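Long-range contact in uncharacterized protein (Sinorhizobium meliloti, PDB 4DNH), which is of unknown function but has a TIM-barrel fold and is possibly an enzyme related to dihydrodipicolinate synthase: residues D227-S232 / V250-G255. Numbering follows the deposited sequence.
Sequences DGIKIS and VRMYTG. With GOL (glycerol), chain B.
The phenol of Y253 reaches past G228 to donate a hydrogen bond to the carboxylate of D227, OH to OD2 2.8 Å, a pairing that illustrates how neighbouring parallel strands can be tied by side chains as well as by backbone. OD2 accepts on its syn lone pair, lies in the plane of the ring at its edge, and is shared with R152 in a salt bridge; carboxylate and ring planes are 35° apart. Because G228 has no side chain, its CA can sit 4.0 Å from CE2 of Y253, where a beta carbon would collide with the ring. A leucine in place of Y253 would probably leave D227 without its hydroxyl partner and a gap beside G228.

Alongside, the backbones are laced together by hydrogen bonds from R251 N to D227 O, I229 N to R251 O and Y253 N to I229 O (2.8 Å), with a weak one from I231 N to Y253 O continuing the ladder. These are the sixth and seventh strands of an eight-stranded parallel barrel, joined by helix 236-243 in a beta-alpha-beta crossover, the repeating element of the TIM barrel. Facing that helix, M252 is bent at chi2 (60°), and its SE rests 4.0 Å from CG2 of I231.

The solvent side is the R251 side chain, which runs beside D227 without a salt bridge to it, NE staying 4.6 Å from OD1, and pairs instead with D273. The C-terminal end, where TIM-barrel enzymes carry their active sites, is by contrast buried and polar: a glycerol probably left from crystallisation lies just beyond the strand ends, also bonded to D257 and G277. The extended chain of K230, with CG anti to the backbone N (chi1 171°), carries NZ to 2.9 Å from glycerol O1, while glycerol O2 accepts from S232 OG and donates to G255 O.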
loop_
_atom_site.group_PDB
_atom_site.type_symbol
_atom_site.label_atom_id
_atom_site.label_comp_id
_atom_site.label_asym_id
_atom_site.label_seq_id
_atom_site.Cartn_x
_atom_site.Cartn_y
_atom_site.Cartn_z
ATOM N N ASP A 227 -12.814 6.197 11.230
ATOM C CA ASP A 227 -11.846 5.450 12.034
ATOM C C ASP A 227 -10.459 6.074 11.914
ATOM O O ASP A 227 -9.745 6.197 12.911
ATOM C CB ASP A 227 -11.821 3.975 11.616
ATOM C CG ASP A 227 -10.767 3.152 12.368
ATOM O OD1 ASP A 227 -10.995 2.799 13.550
ATOM O OD2 ASP A 227 -9.718 2.833 11.763
ATOM N N GLY A 228 -10.085 6.491 10.702
ATOM C CA GLY A 228 -8.789 7.138 10.498
ATOM C C GLY A 228 -8.542 7.828 9.167
ATOM O O GLY A 228 -9.411 7.851 8.294
ATOM N N ILE A 229 -7.355 8.411 9.023
ATOM C CA ILE A 229 -6.919 8.983 7.744
ATOM C C ILE A 229 -5.557 8.409 7.375
ATOM O O ILE A 229 -4.669 8.307 8.236
ATOM C CB ILE A 229 -6.922 10.545 7.726
ATOM C CG1 ILE A 229 -6.055 11.085 6.600
ATOM C CG2 ILE A 229 -6.426 11.139 9.038
ATOM C CD1 ILE A 229 -6.479 12.446 6.101
ATOM N N LYS A 230 -5.420 7.985 6.116
ATOM C CA LYS A 230 -4.131 7.572 5.565
ATOM C C LYS A 230 -3.607 8.679 4.673
ATOM O O LYS A 230 -4.251 9.058 3.690
ATOM C CB LYS A 230 -4.242 6.283 4.752
ATOM C CG LYS A 230 -2.976 5.937 3.980
ATOM C CD LYS A 230 -3.164 4.758 3.030
ATOM C CE LYS A 230 -1.922 4.574 2.165
ATOM N NZ LYS A 230 -1.947 3.395 1.252
ATOM N N ILE A 231 -2.431 9.184 5.009
ATOM C CA ILE A 231 -1.827 10.221 4.206
ATOM C C ILE A 231 -0.643 9.640 3.429
ATOM O O ILE A 231 0.232 8.958 4.006
ATOM C CB ILE A 231 -1.492 11.474 5.057
ATOM C CG1 ILE A 231 -1.267 12.682 4.152
ATOM C CG2 ILE A 231 -0.324 11.226 6.013
ATOM C CD1 ILE A 231 -1.241 14.014 4.876
ATOM N N SER A 232 -0.661 9.886 2.114
ATOM C CA SER A 232 0.339 9.395 1.173
ATOM C C SER A 232 0.906 10.555 0.369
ATOM O O SER A 232 0.758 10.611 -0.853
ATOM C CB SER A 232 -0.296 8.388 0.224
ATOM O OG SER A 232 -0.508 7.149 0.866
ATOM N N VAL A 250 -9.871 9.422 16.154
ATOM C CA VAL A 250 -9.622 9.372 14.720
ATOM C C VAL A 250 -8.135 9.043 14.561
ATOM O O VAL A 250 -7.283 9.874 14.870
ATOM C CB VAL A 250 -10.015 10.706 14.026
ATOM C CG1 VAL A 250 -9.578 10.717 12.572
ATOM C CG2 VAL A 250 -11.518 10.946 14.115
ATOM N N ARG A 251 -7.822 7.822 14.118
ATOM C CA ARG A 251 -6.419 7.393 13.994
ATOM C C ARG A 251 -5.662 8.003 12.795
ATOM O O ARG A 251 -6.262 8.348 11.774
ATOM C CB ARG A 251 -6.334 5.880 13.902
ATOM C CG ARG A 251 -6.833 5.104 15.102
ATOM C CD ARG A 251 -6.738 3.619 14.773
ATOM N NE ARG A 251 -7.058 2.739 15.901
ATOM C CZ ARG A 251 -6.275 2.528 16.962
ATOM N NH1 ARG A 251 -5.094 3.145 17.096
ATOM N NH2 ARG A 251 -6.694 1.692 17.905
HETATM N N MSE A 252 -4.341 8.130 12.934
HETATM C CA MSE A 252 -3.464 8.531 11.822
HETATM C C MSE A 252 -2.792 7.293 11.298
HETATM O O MSE A 252 -1.960 6.677 11.982
HETATM C CB MSE A 252 -2.426 9.553 12.288
HETATM C CG MSE A 252 -1.332 9.895 11.268
HETATM SE SE MSE A 252 -2.018 10.674 9.581
HETATM C CE MSE A 252 -2.279 12.540 10.159
ATOM N N TYR A 253 -3.161 6.886 10.089
ATOM C CA TYR A 253 -2.488 5.757 9.466
ATOM C C TYR A 253 -1.407 6.308 8.550
ATOM O O TYR A 253 -1.710 7.044 7.600
ATOM C CB TYR A 253 -3.468 4.881 8.683
ATOM C CG TYR A 253 -4.439 4.069 9.543
ATOM C CD1 TYR A 253 -4.034 2.879 10.155
ATOM C CD2 TYR A 253 -5.769 4.481 9.715
ATOM C CE1 TYR A 253 -4.912 2.137 10.922
ATOM C CE2 TYR A 253 -6.653 3.742 10.481
ATOM C CZ TYR A 253 -6.220 2.571 11.084
ATOM O OH TYR A 253 -7.086 1.832 11.858
ATOM N N THR A 254 -0.149 5.971 8.830
ATOM C CA THR A 254 0.929 6.436 7.971
ATOM C C THR A 254 0.927 5.743 6.594
ATOM O O THR A 254 0.676 4.551 6.483
ATOM C CB THR A 254 2.320 6.436 8.653
ATOM O OG1 THR A 254 3.191 7.275 7.887
ATOM C CG2 THR A 254 2.936 5.046 8.760
ATOM N N GLY A 255 1.159 6.530 5.555
ATOM C CA GLY A 255 1.162 6.039 4.194
ATOM C C GLY A 255 2.513 6.385 3.646
ATOM O O GLY A 255 2.800 6.161 2.479
HETATM C C1 GOL B . 0.494 4.801 -1.618
HETATM O O1 GOL B . -0.825 4.677 -1.082
HETATM C C2 GOL B . 1.498 4.433 -0.537
HETATM O O2 GOL B . 1.278 5.247 0.634
HETATM C C3 GOL B . 1.369 2.949 -0.211
HETATM O O3 GOL B . 2.029 2.678 1.033
#